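Local atomic coordinates of amidohydrolase (PDB entry 3OOQ), a protein that is a putative amidohydrolase of unproven substrate, possibly with allantoinase activity. Residues V178-F183 with A240-F245; D358-V363 with V378-V383. All coordinates share one frame; numbering follows the deposited sequence.

Interaction 1 of 2, residues V178-F183 with A240-F245; sequences VIRDYF and AEEFGF
Phe183 of helix 172-198 and Phe243 of helix 230-243 are the residues whose CA atoms come nearest across the two segments, at 7.4 Å. Helix 230-243 joins parallel strands 223-227 and 247-249, a beta-alpha-beta unit consistent with the TIM-barrel clan of the family, and helix 172-198 packs beside it. The second helix ends here in a Schellman motif. Gly244, with positive phi, is its C-prime residue, and Phe245 N bonds back to Ala240 O. This turn puts Phe243 and Phe245 on the same neighbour, and with Phe183 they form an aromatic cluster. Phe183 CB sits over the centre of the Phe243 ring, 3.6 Å from its centroid, in a CH-pi contact. Glu242 CG lies against the opposite face of that ring. Phe245 CE2 comes over one face of the Phe183 ring, offset toward its rim, while Tyr182 CD2 lies over the centre of the other face. The planes of the Phe183 and Phe245 rings are 32° apart. Leu217 of helix 208-217 touches both of these rings.

A salt bridge lies at the more exposed end of the contact. Glu242 is extended, its CG anti to the backbone N (chi1 171°), and its carboxylate reaches the edge of the Arg180 guanidinium. Arg180 NH2 has a second partner, Asp95 of a neighbouring subunit, so the arginine also ties this helix to that subunit. Glu242 OE1 takes the main bond on its syn side from Arg180 NE at 2.7 Å, and a weak one from Arg180 NH1 at 3.0 Å.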
loop_
_atom_site.group_PDB
_atom_site.type_symbol
_atom_site.label_atom_id
_atom_site.label_comp_id
_atom_site.label_asym_id
_atom_site.label_seq_id
_atom_site.Cartn_x
_atom_site.Cartn_y
_atom_site.Cartn_z
ATOM N N VAL F 178 4.544 24.019 15.434
ATOM C CA VAL F 178 4.943 22.872 16.270
ATOM C C VAL F 178 5.877 23.322 17.412
ATOM O O VAL F 178 5.716 22.913 18.560
ATOM C CB VAL F 178 5.601 21.761 15.408
ATOM C CG1 VAL F 178 6.332 20.730 16.272
ATOM C CG2 VAL F 178 4.546 21.066 14.546
ATOM N N ILE F 179 6.853 24.162 17.084
ATOM C CA ILE F 179 7.787 24.659 18.083
ATOM C C ILE F 179 7.073 25.594 19.085
ATOM O O ILE F 179 7.246 25.466 20.300
ATOM C CB ILE F 179 8.999 25.328 17.404
ATOM C CG1 ILE F 179 9.780 24.254 16.608
ATOM C CG2 ILE F 179 9.920 26.028 18.450
ATOM C CD1 ILE F 179 10.732 24.796 15.558
ATOM N N ARG F 180 6.245 26.498 18.576
ATOM C CA ARG F 180 5.460 27.367 19.462
ATOM C C ARG F 180 4.578 26.577 20.416
ATOM O O ARG F 180 4.440 26.916 21.605
ATOM C CB ARG F 180 4.536 28.261 18.656
ATOM C CG ARG F 180 5.066 29.599 18.380
ATOM C CD ARG F 180 3.932 30.648 18.205
ATOM N NE ARG F 180 4.643 31.842 17.829
ATOM C CZ ARG F 180 5.131 32.044 16.612
ATOM N NH1 ARG F 180 5.822 33.148 16.352
ATOM N NH2 ARG F 180 4.892 31.158 15.643
ATOM N N ASP F 181 3.938 25.549 19.872
ATOM C CA ASP F 181 3.055 24.723 20.656
ATOM C C ASP F 181 3.877 24.067 21.773
ATOM O O ASP F 181 3.444 24.048 22.922
ATOM C CB ASP F 181 2.373 23.686 19.753
ATOM C CG ASP F 181 1.467 22.770 20.505
ATOM O OD1 ASP F 181 0.342 23.186 20.827
ATOM O OD2 ASP F 181 1.875 21.625 20.786
ATOM N N TYR F 182 5.057 23.546 21.422
ATOM C CA TYR F 182 5.922 22.872 22.374
ATOM C C TYR F 182 6.233 23.778 23.565
ATOM O O TYR F 182 6.018 23.414 24.731
ATOM C CB TYR F 182 7.226 22.407 21.710
ATOM C CG TYR F 182 8.277 21.911 22.694
ATOM C CD1 TYR F 182 8.041 20.784 23.494
ATOM C CD2 TYR F 182 9.497 22.578 22.841
ATOM C CE1 TYR F 182 8.970 20.338 24.391
ATOM C CE2 TYR F 182 10.475 22.105 23.741
ATOM C CZ TYR F 182 10.184 20.995 24.524
ATOM O OH TYR F 182 11.101 20.524 25.436
ATOM N N PHE F 183 6.735 24.971 23.281
ATOM C CA PHE F 183 7.100 25.865 24.379
ATOM C C PHE F 183 5.877 26.385 25.157
ATOM O O PHE F 183 5.983 26.657 26.359
ATOM C CB PHE F 183 8.041 26.991 23.902
ATOM C CG PHE F 183 9.459 26.517 23.688
ATOM C CD1 PHE F 183 10.251 26.156 24.778
ATOM C CD2 PHE F 183 9.990 26.394 22.406
ATOM C CE1 PHE F 183 11.559 25.682 24.599
ATOM C CE2 PHE F 183 11.294 25.935 22.211
ATOM C CZ PHE F 183 12.086 25.583 23.320
ATOM N N ALA F 240 12.564 32.583 19.597
ATOM C CA ALA F 240 13.472 32.708 20.735
ATOM C C ALA F 240 13.087 33.915 21.588
ATOM O O ALA F 240 13.042 33.827 22.817
ATOM C CB ALA F 240 14.912 32.819 20.267
ATOM N N GLU F 241 12.782 35.031 20.932
ATOM C CA GLU F 241 12.408 36.243 21.646
ATOM C C GLU F 241 11.007 36.130 22.258
ATOM O O GLU F 241 10.758 36.628 23.351
ATOM C CB GLU F 241 12.501 37.460 20.722
ATOM C CG GLU F 241 13.949 37.855 20.387
ATOM C CD GLU F 241 14.043 38.847 19.240
ATOM O OE1 GLU F 241 13.004 39.153 18.610
ATOM O OE2 GLU F 241 15.162 39.297 18.925
ATOM N N GLU F 242 10.094 35.471 21.552
ATOM C CA GLU F 242 8.751 35.298 22.064
ATOM C C GLU F 242 8.789 34.603 23.430
ATOM O O GLU F 242 8.065 34.984 24.341
ATOM C CB GLU F 242 7.889 34.517 21.065
ATOM C CG GLU F 242 6.510 34.098 21.605
ATOM C CD GLU F 242 5.591 33.534 20.515
ATOM O OE1 GLU F 242 5.942 33.678 19.319
ATOM O OE2 GLU F 242 4.524 32.984 20.862
ATOM N N PHE F 243 9.662 33.613 23.567
ATOM C CA PHE F 243 9.695 32.788 24.752
ATOM C C PHE F 243 10.851 33.122 25.679
ATOM O O PHE F 243 10.955 32.532 26.736
ATOM C CB PHE F 243 9.710 31.303 24.362
ATOM C CG PHE F 243 8.412 30.829 23.754
ATOM C CD1 PHE F 243 7.317 30.539 24.566
ATOM C CD2 PHE F 243 8.277 30.700 22.367
ATOM C CE1 PHE F 243 6.114 30.126 24.017
ATOM C CE2 PHE F 243 7.064 30.275 21.800
ATOM C CZ PHE F 243 5.985 29.992 22.627
ATOM N N GLY F 244 11.694 34.071 25.276
ATOM C CA GLY F 244 12.846 34.514 26.060
ATOM C C GLY F 244 13.916 33.459 26.290
ATOM O O GLY F 244 14.352 33.263 27.415
ATOM N N PHE F 245 14.336 32.760 25.240
ATOM C CA PHE F 245 15.480 31.854 25.382
ATOM C C PHE F 245 16.702 32.258 24.544
ATOM O O PHE F 245 16.594 33.064 23.613
ATOM C CB PHE F 245 15.084 30.374 25.197
ATOM C CG PHE F 245 14.423 30.042 23.865
ATOM C CD1 PHE F 245 15.185 29.823 22.718
ATOM C CD2 PHE F 245 13.047 29.860 23.783
ATOM C CE1 PHE F 245 14.589 29.454 21.527
ATOM C CE2 PHE F 245 12.443 29.489 22.578
ATOM C CZ PHE F 245 13.216 29.288 21.457
#

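Interaction 2 of 2, residues D358-V363 with V378-V383; sequences DADLVV and VYIDGV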
loop_
_atom_site.group_PDB
_atom_site.type_symbol
_atom_site.label_atom_id
_atom_site.label_comp_id
_atom_site.label_asym_id
_atom_site.label_seq_id
_atom_site.Cartn_x
_atom_site.Cartn_y
_atom_site.Cartn_z
ATOM N N ASP F 358 42.608 23.409 29.287
ATOM C CA ASP F 358 42.888 21.996 29.034
ATOM C C ASP F 358 44.026 21.823 28.010
ATOM O O ASP F 358 44.074 22.527 27.000
ATOM C CB ASP F 358 41.630 21.280 28.509
ATOM C CG ASP F 358 40.488 21.208 29.544
ATOM O OD1 ASP F 358 40.650 21.677 30.691
ATOM O OD2 ASP F 358 39.412 20.656 29.197
ATOM N N ALA F 359 44.919 20.859 28.262
ATOM C CA ALA F 359 46.072 20.631 27.391
ATOM C C ALA F 359 45.684 19.740 26.213
ATOM O O ALA F 359 46.108 18.573 26.094
ATOM C CB ALA F 359 47.223 20.053 28.168
ATOM N N ASP F 360 44.840 20.307 25.360
ATOM C CA ASP F 360 44.441 19.658 24.119
ATOM C C ASP F 360 45.288 20.315 23.058
ATOM O O ASP F 360 45.049 21.473 22.686
ATOM C CB ASP F 360 42.949 19.868 23.865
ATOM C CG ASP F 360 42.081 19.336 25.000
ATOM O OD1 ASP F 360 42.608 18.645 25.914
ATOM O OD2 ASP F 360 40.856 19.614 24.973
ATOM N N LEU F 361 46.318 19.589 22.631
ATOM C CA LEU F 361 47.388 20.156 21.811
ATOM C C LEU F 361 47.699 19.268 20.619
ATOM O O LEU F 361 47.687 18.034 20.718
ATOM C CB LEU F 361 48.661 20.370 22.661
ATOM C CG LEU F 361 48.509 21.325 23.863
ATOM C CD1 LEU F 361 49.693 21.247 24.827
ATOM C CD2 LEU F 361 48.280 22.764 23.406
ATOM N N VAL F 362 47.976 19.894 19.485
ATOM C CA VAL F 362 48.291 19.122 18.288
ATOM C C VAL F 362 49.630 19.568 17.742
ATOM O O VAL F 362 49.843 20.763 17.535
ATOM C CB VAL F 362 47.201 19.311 17.194
ATOM C CG1 VAL F 362 47.521 18.455 15.972
ATOM C CG2 VAL F 362 45.815 18.956 17.750
ATOM N N VAL F 363 50.524 18.600 17.529
ATOM C CA VAL F 363 51.814 18.831 16.882
ATOM C C VAL F 363 51.644 18.612 15.391
ATOM O O VAL F 363 51.372 17.500 14.948
ATOM C CB VAL F 363 52.949 17.888 17.422
ATOM C CG1 VAL F 363 54.267 18.167 16.699
ATOM C CG2 VAL F 363 53.124 18.022 18.941
ATOM N N VAL F 378 48.802 14.102 18.924
ATOM C CA VAL F 378 47.677 14.809 19.542
ATOM C C VAL F 378 47.616 14.417 21.006
ATOM O O VAL F 378 47.692 13.227 21.340
ATOM C CB VAL F 378 46.304 14.473 18.880
ATOM C CG1 VAL F 378 45.149 15.296 19.538
ATOM C CG2 VAL F 378 46.345 14.733 17.377
ATOM N N TYR F 379 47.497 15.429 21.863
ATOM C CA TYR F 379 47.290 15.240 23.282
ATOM C C TYR F 379 45.927 15.809 23.591
ATOM O O TYR F 379 45.518 16.800 22.985
ATOM C CB TYR F 379 48.348 16.001 24.091
ATOM C CG TYR F 379 49.776 15.516 23.868
ATOM C CD1 TYR F 379 50.507 15.923 22.745
ATOM C CD2 TYR F 379 50.397 14.664 24.782
ATOM C CE1 TYR F 379 51.815 15.487 22.533
ATOM C CE2 TYR F 379 51.721 14.219 24.581
ATOM C CZ TYR F 379 52.413 14.644 23.456
ATOM O OH TYR F 379 53.701 14.234 23.244
ATOM N N ILE F 380 45.224 15.160 24.512
ATOM C CA ILE F 380 43.944 15.644 25.034
ATOM C C ILE F 380 44.057 15.504 26.548
ATOM O O ILE F 380 44.433 14.440 27.038
ATOM C CB ILE F 380 42.750 14.812 24.490
ATOM C CG1 ILE F 380 42.554 15.099 22.991
ATOM C CG2 ILE F 380 41.465 15.111 25.284
ATOM C CD1 ILE F 380 41.404 14.342 22.315
ATOM N N ASP F 381 43.776 16.572 27.288
ATOM C CA ASP F 381 44.041 16.583 28.742
ATOM C C ASP F 381 45.475 16.123 29.059
ATOM O O ASP F 381 45.715 15.406 30.037
ATOM C CB ASP F 381 43.027 15.704 29.490
ATOM C CG ASP F 381 41.601 16.138 29.260
ATOM O OD1 ASP F 381 41.334 17.358 29.129
ATOM O OD2 ASP F 381 40.729 15.257 29.226
ATOM N N GLY F 382 46.413 16.537 28.213
ATOM C CA GLY F 382 47.829 16.277 28.421
ATOM C C GLY F 382 48.248 14.829 28.219
ATOM O O GLY F 382 49.354 14.452 28.590
ATOM N N VAL F 383 47.358 14.030 27.628
ATOM C CA VAL F 383 47.593 12.611 27.370
ATOM C C VAL F 383 47.631 12.402 25.861
ATOM O O VAL F 383 46.728 12.847 25.133
ATOM C CB VAL F 383 46.490 11.718 28.022
ATOM C CG1 VAL F 383 46.677 10.240 27.652
ATOM C CG2 VAL F 383 46.472 11.891 29.545
#
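In Asp360, CG is anti to the carbonyl carbon (chi1 -58°) and the carboxylate is turned to chi2 -9°, which brings OD1 to the backbone of Asp381. Asp381 has the same first torsion, and its own carboxylate comes back toward those of Asp358 and Asp360. Asp381 N donates to Asp360 OD1 at 2.7 Å in a nearly straight bond of 172°, meeting the oxygen almost along its C-O axis. Next to it, Gly382 N bonds to Ala359 O at 3.0 Å, tilted from the carbonyl plane. The first segment thus holds two successive N-H groups of the type I' turn that runs from Ile380 to Val383.

Three carboxylates gather at this end. Asp381 OD1 is 3.8 Å from Asp358 OD2 and 3.7 Å from Asp360 OD1. Lys133 NZ forms salt bridges with all three aspartates and probably offsets their mutual repulsion. Arg135 pairs with Asp381 OD2, and Arg349 with Asp358 OD2.

Farther along, the strands run antiparallel, 4.8 Å apart at their axes. Leu361 and Tyr379 are the hydrogen-bonded pair, with Tyr379 N donating to Leu361 O at 2.9 Å and Leu361 N donating back to Tyr379 O. The Tyr379 ring presents its edge to Leu361 O, and it meets Phe9 edge-to-face. On the other face of the sheet, Val362 and Val378 form the non-hydrogen-bonded pair. Their side chains lie side by side, with Val362 CG2 4.1 Å from Val378 CG1. The second segment turns on into strand 383-387, so the contact belongs to an antiparallel beta meander, in which hairpin 361-364/375-380 is followed by a tight type I' hairpin.

From the N terminus the chain passes several strands and short helices before helix 172-198, where interaction 1 opens. It closes a loop of 56 residues, mostly helical, that contains helix 208-217 and strand 223-227. The chain runs on through the remaining helices and short strands to interaction 2, which closes a much shorter loop of 14 residues near the C terminus. The two loops follow in series and neither nest nor cross. The centres of interactions 1 and 2 are about 40 Å apart, on opposite sides of the chain's centre. Interaction 1 joins helix 172-198 to helix 230-243. Interaction 2 pairs strand 375-380 with strand 361-364, which also pairs with strand 54-64.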